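Leucyl aminopeptidase (Trypanosoma brucei brucei, PDB 5NTD) probably removes leucine and similar residues from peptide N termini, as an M17-family aminopeptidase with a two-manganese active site, occupied in this crystal by the inhibitor bestatin. Local coordinates at residues K23-F28 with S205-Q210; R211-P216 with N504-F509; Y257-A262 with D371-I376; V358-K363 with G381-T386. All coordinates share one frame; numbering follows the deposited sequence.

Contact 1 (K23-F28 with S205-Q210)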
# COMPACT_ATOMS: atom_id res chain seq x y z
N LYS G 23 32.08 -30.97 -12.93
CA LYS G 23 32.54 -31.15 -14.31
C LYS G 23 31.33 -30.96 -15.25
O LYS G 23 30.20 -31.35 -14.93
CB LYS G 23 33.27 -32.50 -14.60
N THR G 24 31.57 -30.34 -16.39
CA THR G 24 30.50 -30.04 -17.32
C THR G 24 29.97 -31.27 -18.05
O THR G 24 30.63 -32.25 -18.18
CB THR G 24 30.90 -29.03 -18.39
OG1 THR G 24 29.77 -28.73 -19.25
CG2 THR G 24 32.05 -29.56 -19.25
N ASN G 25 28.75 -31.17 -18.50
CA ASN G 25 28.10 -32.22 -19.29
C ASN G 25 28.26 -31.97 -20.80
O ASN G 25 27.72 -32.71 -21.62
CB ASN G 25 26.57 -32.22 -19.01
CG ASN G 25 25.93 -30.90 -19.43
OD1 ASN G 25 26.45 -29.86 -19.10
ND2 ASN G 25 24.85 -30.95 -20.18
N VAL G 26 28.94 -30.90 -21.16
CA VAL G 26 29.05 -30.50 -22.58
C VAL G 26 30.44 -30.82 -23.11
O VAL G 26 31.45 -30.55 -22.48
CB VAL G 26 28.78 -28.99 -22.77
CG1 VAL G 26 28.69 -28.62 -24.25
CG2 VAL G 26 27.48 -28.59 -22.09
N CYS G 27 30.47 -31.36 -24.31
CA CYS G 27 31.72 -31.49 -25.07
C CYS G 27 31.52 -30.93 -26.48
O CYS G 27 30.42 -30.63 -26.90
CB CYS G 27 32.23 -32.93 -25.14
SG CYS G 27 31.03 -34.05 -25.87
N PHE G 28 32.64 -30.72 -27.16
CA PHE G 28 32.64 -29.99 -28.43
C PHE G 28 33.47 -30.75 -29.46
O PHE G 28 34.56 -31.24 -29.19
CB PHE G 28 33.20 -28.58 -28.26
CG PHE G 28 32.48 -27.79 -27.22
CD1 PHE G 28 32.86 -27.87 -25.88
CD2 PHE G 28 31.36 -27.02 -27.56
CE1 PHE G 28 32.17 -27.17 -24.90
CE2 PHE G 28 30.69 -26.31 -26.59
CZ PHE G 28 31.09 -26.39 -25.24
N SER G 205 32.61 -23.20 -16.32
CA SER G 205 32.49 -21.99 -15.49
C SER G 205 31.07 -21.39 -15.55
O SER G 205 30.54 -20.94 -14.55
CB SER G 205 33.52 -20.95 -15.88
OG SER G 205 34.74 -21.19 -15.17
N THR G 206 30.46 -21.40 -16.73
CA THR G 206 29.07 -20.97 -16.87
C THR G 206 28.14 -21.80 -15.95
O THR G 206 27.29 -21.26 -15.26
CB THR G 206 28.58 -21.13 -18.30
OG1 THR G 206 29.36 -20.28 -19.14
CG2 THR G 206 27.09 -20.73 -18.44
N GLN G 207 28.37 -23.11 -15.95
CA GLN G 207 27.54 -24.06 -15.20
C GLN G 207 27.82 -24.08 -13.71
O GLN G 207 26.91 -24.23 -12.91
CB GLN G 207 27.65 -25.45 -15.75
CG GLN G 207 27.03 -25.54 -17.14
CD GLN G 207 27.15 -26.92 -17.75
OE1 GLN G 207 28.02 -27.71 -17.36
NE2 GLN G 207 26.32 -27.19 -18.73
N LEU G 208 29.07 -23.89 -13.33
CA LEU G 208 29.41 -23.74 -11.90
C LEU G 208 28.75 -22.46 -11.36
O LEU G 208 28.21 -22.45 -10.28
CB LEU G 208 30.91 -23.68 -11.67
CG LEU G 208 31.35 -23.44 -10.24
CD1 LEU G 208 30.80 -24.51 -9.32
CD2 LEU G 208 32.87 -23.43 -10.15
N CYS G 209 28.86 -21.40 -12.13
CA CYS G 209 28.26 -20.10 -11.79
C CYS G 209 26.75 -20.27 -11.61
O CYS G 209 26.17 -19.88 -10.60
CB CYS G 209 28.55 -19.09 -12.86
SG CYS G 209 27.95 -17.42 -12.48
N GLN G 210 26.16 -20.97 -12.57
CA GLN G 210 24.73 -21.32 -12.51
C GLN G 210 24.39 -22.09 -11.24
O GLN G 210 23.39 -21.82 -10.55
CB GLN G 210 24.33 -22.13 -13.72
CG GLN G 210 22.85 -22.27 -13.90
CD GLN G 210 22.50 -23.37 -14.89
OE1 GLN G 210 21.99 -23.11 -15.97
NE2 GLN G 210 22.74 -24.62 -14.50
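OE1 of Gln-207 receives two hydroxyl groups: OG1 of Thr-24 donates to it over 2.8 Å, and the OH of Tyr-22, one residue before Lys-23, bonds to it as well. The threonine oxygen comes from above the carbonyl plane of the glutamine amide, 47° out of it. On the other side of the same amide, NE2 of Gln-207 donates to OD1 of Asn-25 at 2.7 Å, close to the plane of both groups, and also to the backbone O of Ala-158. The two amides lie nearly coplanar, 24° apart. Gln-207 stands on helix 196-214, its chain extended beyond CG, and so reaches the start of strand 26-30, an outermost strand of the six-stranded mixed sheet that belongs to the macro-like N-terminal part of M17 aminopeptidases. Thr-24 has OG1 anti to its own N (chi1 -178°), which lets this oxygen both donate to Gln-207 and accept from the backbone N of Val-26 at 3.0 Å, an ST turn leading into the strand. CG2 of Val-26 lies 3.8 Å from NE2 of Gln-207. ND2 of Asn-25 turns to the backbone O of Ser-182, next to the neighbouring strand 183-188.

Contact 2 (R211-P216 with N504-F509)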
# COMPACT_ATOMS: atom_id res chain seq x y z
N ARG G 211 25.25 -23.03 -10.90
CA ARG G 211 25.04 -23.91 -9.73
C ARG G 211 25.03 -23.09 -8.46
O ARG G 211 24.16 -23.26 -7.60
CB ARG G 211 26.13 -24.97 -9.66
CG ARG G 211 25.89 -26.03 -8.59
CD ARG G 211 26.93 -27.16 -8.63
NE ARG G 211 26.64 -28.11 -7.58
CZ ARG G 211 25.65 -29.00 -7.62
NH1 ARG G 211 24.87 -29.12 -8.70
NH2 ARG G 211 25.41 -29.77 -6.55
N LEU G 212 26.02 -22.24 -8.33
CA LEU G 212 26.19 -21.42 -7.12
C LEU G 212 24.97 -20.47 -6.93
O LEU G 212 24.47 -20.28 -5.83
CB LEU G 212 27.48 -20.63 -7.16
CG LEU G 212 28.78 -21.46 -7.16
CD1 LEU G 212 29.94 -20.59 -7.52
CD2 LEU G 212 29.04 -22.12 -5.82
N VAL G 213 24.53 -19.90 -8.04
CA VAL G 213 23.44 -18.93 -8.02
C VAL G 213 22.09 -19.62 -7.73
O VAL G 213 21.34 -19.19 -6.87
CB VAL G 213 23.41 -18.11 -9.32
CG1 VAL G 213 22.22 -17.16 -9.34
CG2 VAL G 213 24.69 -17.31 -9.42
N ASP G 214 21.85 -20.72 -8.42
CA ASP G 214 20.64 -21.57 -8.21
C ASP G 214 20.54 -22.07 -6.77
O ASP G 214 19.47 -22.21 -6.22
CB ASP G 214 20.65 -22.82 -9.10
CG ASP G 214 20.06 -22.58 -10.48
OD1 ASP G 214 19.26 -21.64 -10.66
OD2 ASP G 214 20.45 -23.33 -11.40
N ALA G 215 21.68 -22.39 -6.18
CA ALA G 215 21.70 -23.05 -4.87
C ALA G 215 21.00 -22.16 -3.87
O ALA G 215 21.26 -20.96 -3.81
CB ALA G 215 23.13 -23.34 -4.43
N PRO G 216 20.15 -22.76 -3.04
CA PRO G 216 19.51 -21.97 -2.00
C PRO G 216 20.47 -21.63 -0.89
O PRO G 216 21.50 -22.25 -0.76
CB PRO G 216 18.43 -22.89 -1.49
CG PRO G 216 19.01 -24.25 -1.66
CD PRO G 216 19.78 -24.17 -2.94
N ASN G 504 13.67 -19.94 -15.60
CA ASN G 504 14.22 -21.27 -15.26
C ASN G 504 15.27 -21.29 -14.17
O ASN G 504 15.72 -22.35 -13.76
CB ASN G 504 14.79 -21.95 -16.49
CG ASN G 504 13.70 -22.30 -17.50
OD1 ASN G 504 12.57 -22.64 -17.13
ND2 ASN G 504 14.02 -22.18 -18.75
N GLY G 505 15.67 -20.11 -13.73
CA GLY G 505 16.69 -20.02 -12.69
C GLY G 505 17.92 -19.27 -13.20
O GLY G 505 17.82 -18.43 -14.06
N ALA G 506 19.07 -19.59 -12.61
CA ALA G 506 20.32 -18.89 -12.90
C ALA G 506 20.73 -19.13 -14.36
O ALA G 506 20.43 -20.15 -14.95
CB ALA G 506 21.41 -19.33 -12.00
N THR G 507 21.35 -18.12 -14.93
CA THR G 507 21.82 -18.14 -16.32
C THR G 507 23.33 -18.43 -16.44
O THR G 507 23.82 -18.69 -17.51
CB THR G 507 21.57 -16.78 -17.02
OG1 THR G 507 22.15 -15.74 -16.22
CG2 THR G 507 20.13 -16.54 -17.19
N GLY G 508 24.05 -18.27 -15.35
CA GLY G 508 25.51 -18.31 -15.37
C GLY G 508 26.12 -17.15 -16.13
O GLY G 508 27.23 -17.24 -16.66
N PHE G 509 25.41 -16.04 -16.19
CA PHE G 509 25.91 -14.80 -16.83
C PHE G 509 27.06 -14.22 -16.04
O PHE G 509 27.00 -14.10 -14.82
CB PHE G 509 24.77 -13.77 -16.91
CG PHE G 509 25.12 -12.47 -17.57
CD1 PHE G 509 25.86 -11.49 -16.91
CD2 PHE G 509 24.60 -12.16 -18.81
CE1 PHE G 509 26.12 -10.26 -17.50
CE2 PHE G 509 24.86 -10.94 -19.41
CZ PHE G 509 25.61 -10.00 -18.76
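Asp-214, on the last turn of helix 196-214, reaches across to Ala-506, in the second strand of the short beta hairpin formed by 501-502 and 505-506. CB of Asp-214 stays back from the hairpin. CG, lying anti to the carbonyl carbon (chi1 -86°), is itself 3.8 Å from the N of Ala-506. At the tip OD1 accepts the backbone N-H of Ala-506 over 2.8 Å; the bond is almost straight, 174°, and comes in on the syn side of the oxygen, 31° out of the carboxylate plane. OD1 also lies 3.7 Å from CA of Gly-505, an approach for which the absence of a side chain there leaves room. The second oxygen, OD2, turns to ND1 of His-163, so that one carboxylate joins the hairpin to a loop of the N-terminal half of the chain. His-457 of a second subunit packs on the same aspartate, placing the site close to a subunit boundary. After the strand, OG1 of Thr-507 accepts from N of Phe-509 in an ST turn. Beside the carboxylate, the methyl CB of Ala-506 touches OD1 of Asp-214 at 3.4 Å and CG1 of Val-213 at 3.5 Å.

Contact 3 (Y257-A262 with D371-I376). With MN (manganese (II) ion), chain B; MN (manganese (II) ion), chain C; BES (2-(3-amino-2-hydroxy-4-phenyl-butyrylamino)-4-methyl-pentanoic acid), chain D; BCT (bicarbonate ion), chain E.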
# COMPACT_ATOMS: atom_id res chain seq x y z
N TYR G 257 31.59 -5.82 7.44
CA TYR G 257 31.34 -6.31 8.82
C TYR G 257 29.91 -5.95 9.26
O TYR G 257 29.16 -6.80 9.71
CB TYR G 257 32.37 -5.77 9.85
CG TYR G 257 31.97 -6.13 11.25
CD1 TYR G 257 32.03 -7.44 11.68
CD2 TYR G 257 31.49 -5.17 12.12
CE1 TYR G 257 31.61 -7.79 12.96
CE2 TYR G 257 31.08 -5.50 13.41
CZ TYR G 257 31.13 -6.81 13.81
OH TYR G 257 30.72 -7.17 15.08
N SER G 258 29.57 -4.69 9.11
CA SER G 258 28.27 -4.18 9.59
C SER G 258 27.10 -4.83 8.86
O SER G 258 26.10 -5.20 9.46
CB SER G 258 28.16 -2.68 9.45
OG SER G 258 29.08 -2.02 10.28
N VAL G 259 27.24 -4.99 7.55
CA VAL G 259 26.20 -5.63 6.72
C VAL G 259 25.99 -7.06 7.13
O VAL G 259 24.85 -7.54 7.28
CB VAL G 259 26.55 -5.57 5.24
CG1 VAL G 259 25.65 -6.49 4.43
CG2 VAL G 259 26.41 -4.15 4.75
N GLY G 260 27.10 -7.76 7.35
CA GLY G 260 27.04 -9.23 7.59
C GLY G 260 26.88 -9.73 9.01
O GLY G 260 26.62 -10.92 9.23
N LYS G 261 27.04 -8.85 9.98
CA LYS G 261 27.23 -9.29 11.40
C LYS G 261 26.00 -9.86 12.09
O LYS G 261 26.09 -10.59 13.07
CB LYS G 261 27.80 -8.18 12.25
CG LYS G 261 26.85 -7.01 12.38
CD LYS G 261 27.43 -5.89 13.20
CE LYS G 261 26.57 -4.68 13.02
NZ LYS G 261 26.62 -3.85 14.23
N ALA G 262 24.84 -9.54 11.55
CA ALA G 262 23.57 -10.06 12.11
C ALA G 262 23.34 -11.54 11.80
O ALA G 262 22.57 -12.21 12.49
CB ALA G 262 22.39 -9.25 11.61
N ASP G 371 18.84 -2.07 3.19
CA ASP G 371 18.62 -2.89 1.97
C ASP G 371 19.45 -2.44 0.77
O ASP G 371 19.52 -3.17 -0.27
CB ASP G 371 17.15 -2.97 1.59
CG ASP G 371 16.86 -4.12 0.68
OD1 ASP G 371 17.75 -5.02 0.41
OD2 ASP G 371 15.74 -4.09 0.15
N ALA G 372 20.11 -1.31 0.96
CA ALA G 372 21.21 -0.86 0.07
C ALA G 372 22.58 -1.30 0.63
O ALA G 372 23.47 -0.49 0.92
CB ALA G 372 21.17 0.64 -0.15
N GLU G 373 22.69 -2.60 0.79
CA GLU G 373 23.84 -3.26 1.44
C GLU G 373 25.00 -3.52 0.49
O GLU G 373 26.15 -3.54 0.88
CB GLU G 373 23.40 -4.57 2.08
CG GLU G 373 23.30 -5.83 1.18
CD GLU G 373 22.20 -5.85 0.13
OE1 GLU G 373 22.34 -6.61 -0.90
OE2 GLU G 373 21.13 -5.15 0.32
N GLY G 374 24.66 -3.73 -0.76
CA GLY G 374 25.61 -4.19 -1.75
C GLY G 374 26.69 -3.18 -1.98
O GLY G 374 27.87 -3.51 -2.01
N ARG G 375 26.29 -1.94 -2.12
CA ARG G 375 27.24 -0.90 -2.40
C ARG G 375 28.21 -0.71 -1.25
O ARG G 375 29.36 -0.33 -1.43
CB ARG G 375 26.51 0.41 -2.74
CG ARG G 375 25.84 1.06 -1.56
CD ARG G 375 24.87 2.13 -2.04
NE ARG G 375 23.72 1.52 -2.73
CZ ARG G 375 22.81 2.20 -3.41
NH1 ARG G 375 22.91 3.52 -3.51
NH2 ARG G 375 21.85 1.58 -4.01
N ILE G 376 27.72 -0.98 -0.04
CA ILE G 376 28.56 -0.86 1.18
C ILE G 376 29.65 -1.93 1.19
O ILE G 376 30.82 -1.70 1.41
CB ILE G 376 27.71 -0.97 2.45
CG1 ILE G 376 26.82 0.29 2.58
CG2 ILE G 376 28.59 -1.14 3.67
CD1 ILE G 376 25.81 0.23 3.69
MN MN B . 19.39 -5.14 -0.64
MN MN C . 21.22 -7.03 -2.45
N2 BES D . 20.09 -7.14 -4.12
C1 BES D . 19.18 -6.02 -4.32
C6 BES D . 19.00 -5.62 -5.81
C7 BES D . 18.03 -6.41 -6.64
C8 BES D . 18.42 -7.60 -7.24
C12 BES D . 16.74 -5.95 -6.86
C9 BES D . 17.53 -8.33 -8.02
C11 BES D . 15.84 -6.69 -7.64
C10 BES D . 16.22 -7.88 -8.21
C2 BES D . 19.73 -4.85 -3.47
O2 BES D . 20.47 -5.27 -2.29
C3 BES D . 18.56 -4.04 -3.00
O3 BES D . 18.07 -4.43 -1.91
N1 BES D . 18.26 -2.99 -3.79
C4 BES D . 17.21 -2.05 -3.57
C13 BES D . 17.68 -0.84 -2.78
C14 BES D . 16.56 0.01 -2.18
C15 BES D . 15.43 -0.72 -1.47
C16 BES D . 17.14 0.96 -1.16
C5 BES D . 16.67 -1.54 -4.87
O1 BES D . 15.45 -1.40 -4.96
O4 BES D . 17.44 -1.26 -5.79
C BCT E . 22.48 -1.91 -2.95
O1 BCT E . 22.56 -3.18 -2.47
O2 BCT E . 23.37 -1.07 -2.78
O3 BCT E . 21.45 -1.54 -3.54
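Val-259 sets its two methyl groups against Glu-373 and Ile-376, the latter in helix 374-387. CG1 meets CB of Glu-373 at 3.8 Å, the side chains crossing at about a right angle, and CG2 lies 3.9 Å from CG2 of Ile-376. The contact itself is wholly apolar; its importance lies in what Glu-373 does beyond its CB. That side chain starts toward the valine, but with chi1 82° and chi2 -69° it bends back, and its carboxylate bridges the two manganese ions: OE2 binds one at 2.0 Å, OE1 the other at 2.0 Å. The first ion also takes the backbone O and OD1 of Asp-371, and the hydroxyl oxygen O2 of bestatin lies between the two metals, bound to both. Lys-289, Asp-294 and Asp-312 complete the site, the two-metal centre of M17 aminopeptidases. Bicarbonate sits at the N-terminal end of the helix: Gly-374 N donates to its O1, while Arg-375 uses both its backbone N and its NE on O2, NE at 2.6 Å and nearly straight, and NH2 donates to O3. A bicarbonate in this place is thought to act as general base in related enzymes. The valine thus packs the aliphatic root of a metal ligand. Tyr-351 covers both Val-259 and Glu-373, Ile-357 of strand 356-358 touches Ile-376, and helix 471-480 packs against Arg-375, so that Val-259 of helix 254-260 packs on the side of Glu-373 and Ile-376 turned from the bicarbonate.

Contact 4 (V358-K363 with G381-T386)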
# COMPACT_ATOMS: atom_id res chain seq x y z
N VAL G 358 32.16 3.14 9.72
CA VAL G 358 33.51 3.57 9.33
C VAL G 358 34.05 2.55 8.32
O VAL G 358 34.39 1.43 8.66
CB VAL G 358 34.48 3.72 10.51
CG1 VAL G 358 35.81 4.33 10.03
CG2 VAL G 358 33.88 4.60 11.60
N MET G 359 34.07 2.97 7.07
CA MET G 359 34.48 2.08 5.97
C MET G 359 36.00 1.87 6.04
O MET G 359 36.72 2.64 6.66
CB MET G 359 34.13 2.69 4.61
CG MET G 359 32.63 2.97 4.40
SD MET G 359 31.69 1.45 4.13
CE MET G 359 32.17 1.11 2.43
N LYS G 360 36.46 0.81 5.40
CA LYS G 360 37.92 0.55 5.29
C LYS G 360 38.65 1.70 4.63
O LYS G 360 39.75 2.05 5.02
CB LYS G 360 38.20 -0.71 4.52
CG LYS G 360 39.68 -1.07 4.47
CD LYS G 360 40.24 -1.39 5.83
CE LYS G 360 41.76 -1.58 5.71
NZ LYS G 360 42.37 -1.94 7.01
N SER G 361 37.99 2.37 3.70
CA SER G 361 38.52 3.59 3.09
C SER G 361 38.78 4.74 4.06
O SER G 361 39.39 5.73 3.69
CB SER G 361 37.57 4.09 2.01
OG SER G 361 36.37 4.61 2.58
N GLY G 362 38.24 4.65 5.26
CA GLY G 362 38.28 5.76 6.27
C GLY G 362 37.08 6.70 6.21
O GLY G 362 36.89 7.55 7.07
N LYS G 363 36.32 6.60 5.13
CA LYS G 363 35.13 7.43 4.96
C LYS G 363 33.97 6.87 5.72
O LYS G 363 33.87 5.64 5.89
CB LYS G 363 34.78 7.56 3.51
CG LYS G 363 35.81 8.39 2.78
CD LYS G 363 35.45 8.62 1.35
CE LYS G 363 36.59 9.32 0.68
NZ LYS G 363 36.33 9.37 -0.79
N GLY G 381 35.28 -3.85 -0.55
CA GLY G 381 35.90 -4.72 -1.57
C GLY G 381 36.84 -3.97 -2.51
O GLY G 381 37.97 -4.37 -2.69
N VAL G 382 36.38 -2.88 -3.07
CA VAL G 382 37.21 -2.10 -4.03
C VAL G 382 38.34 -1.36 -3.34
O VAL G 382 39.41 -1.20 -3.91
CB VAL G 382 36.41 -1.13 -4.92
CG1 VAL G 382 35.36 -1.88 -5.72
CG2 VAL G 382 35.77 -0.01 -4.12
N PHE G 383 38.11 -0.92 -2.11
CA PHE G 383 39.21 -0.30 -1.34
C PHE G 383 40.29 -1.35 -1.04
O PHE G 383 41.47 -1.09 -1.22
CB PHE G 383 38.81 0.33 -0.04
CG PHE G 383 39.93 1.12 0.59
CD1 PHE G 383 40.21 2.42 0.16
CD2 PHE G 383 40.75 0.55 1.56
CE1 PHE G 383 41.27 3.17 0.74
CE2 PHE G 383 41.79 1.28 2.13
CZ PHE G 383 42.05 2.58 1.72
N HIS G 384 39.84 -2.51 -0.63
CA HIS G 384 40.76 -3.60 -0.39
C HIS G 384 41.62 -3.90 -1.65
O HIS G 384 42.85 -4.02 -1.58
CB HIS G 384 40.00 -4.87 -0.03
CG HIS G 384 40.89 -6.03 0.28
ND1 HIS G 384 41.58 -6.14 1.47
CD2 HIS G 384 41.22 -7.12 -0.45
CE1 HIS G 384 42.26 -7.27 1.47
NE2 HIS G 384 42.07 -7.88 0.32
N ALA G 385 40.95 -4.02 -2.78
CA ALA G 385 41.63 -4.36 -4.04
C ALA G 385 42.61 -3.27 -4.46
O ALA G 385 43.69 -3.57 -4.96
CB ALA G 385 40.64 -4.60 -5.17
N THR G 386 42.23 -2.03 -4.25
CA THR G 386 43.03 -0.90 -4.75
C THR G 386 44.07 -0.38 -3.75
O THR G 386 44.89 0.46 -4.09
CB THR G 386 42.15 0.29 -5.19
OG1 THR G 386 41.29 0.67 -4.12
CG2 THR G 386 41.36 -0.10 -6.39
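Phe-383 lays one face of its ring against the turn 359-362, and the packing is tight there. CA of Ser-361 stands over the ring centre, 3.6 Å from the centroid and 13° off the normal, a CH-pi contact; CB of the same serine reaches CD1 of Phe-383 at 3.6 Å. At the ring's other ortho carbon, CG of Lys-360 touches CD2 of Phe-383 at 3.5 Å, and the backbone O of Lys-360 lies over the same face as the serine CA. The ring gets there because its CG is anti to the backbone N (chi1 -171°), which stretches it out from helix 374-387 toward the loop between strands 356-358 and 364-366. That loop is a type I beta turn closed by Gly-362 N to Met-359 O at 2.9 Å, and the bond from Lys-363 N to Ser-361 OG, 3.2 Å, adds an ST turn. Away from the ring the arrangement is looser and nearer solvent. Gly-362 is exposed, and the lysine chain bends at chi2 and leads off, its NZ ending on the backbone O of Arg-251. OG of Ser-361 bonds to ND1 of His-482, while Lys-360 N of the turn donates to OD1 of Asp-380, three residues before Phe-383. Between the two segments, then, the attraction comes from dispersion and from one C-H, the perhaps polarised serine CA-H, over the aromatic face, with two side-chain carbons at the rim, whereas the polar groups find partners within the turn or outside the contact, none across it.

Overall arrangement
From the N terminus, contact 1 comes first: residues 23-28 meet 205-210, closing a loop that holds most of the N-terminal sheet and tying its edge strand to helix 196-214. Contact 2 begins at the next residue on the same helix and closes at 504-509, spanning nearly all of the catalytic part; the two touch where Gln-210 packs on Ala-506. Contacts 3 and 4 both fall within that long span and cross each other, since 358-363 falls between 257-262 and 371-376 while 381-386 follows both. Contact 3 joins helix 254-260, and contact 4 the loop 358-363, to helix 374-387 and its lead-in; they meet where Met-359 packs on Ile-376.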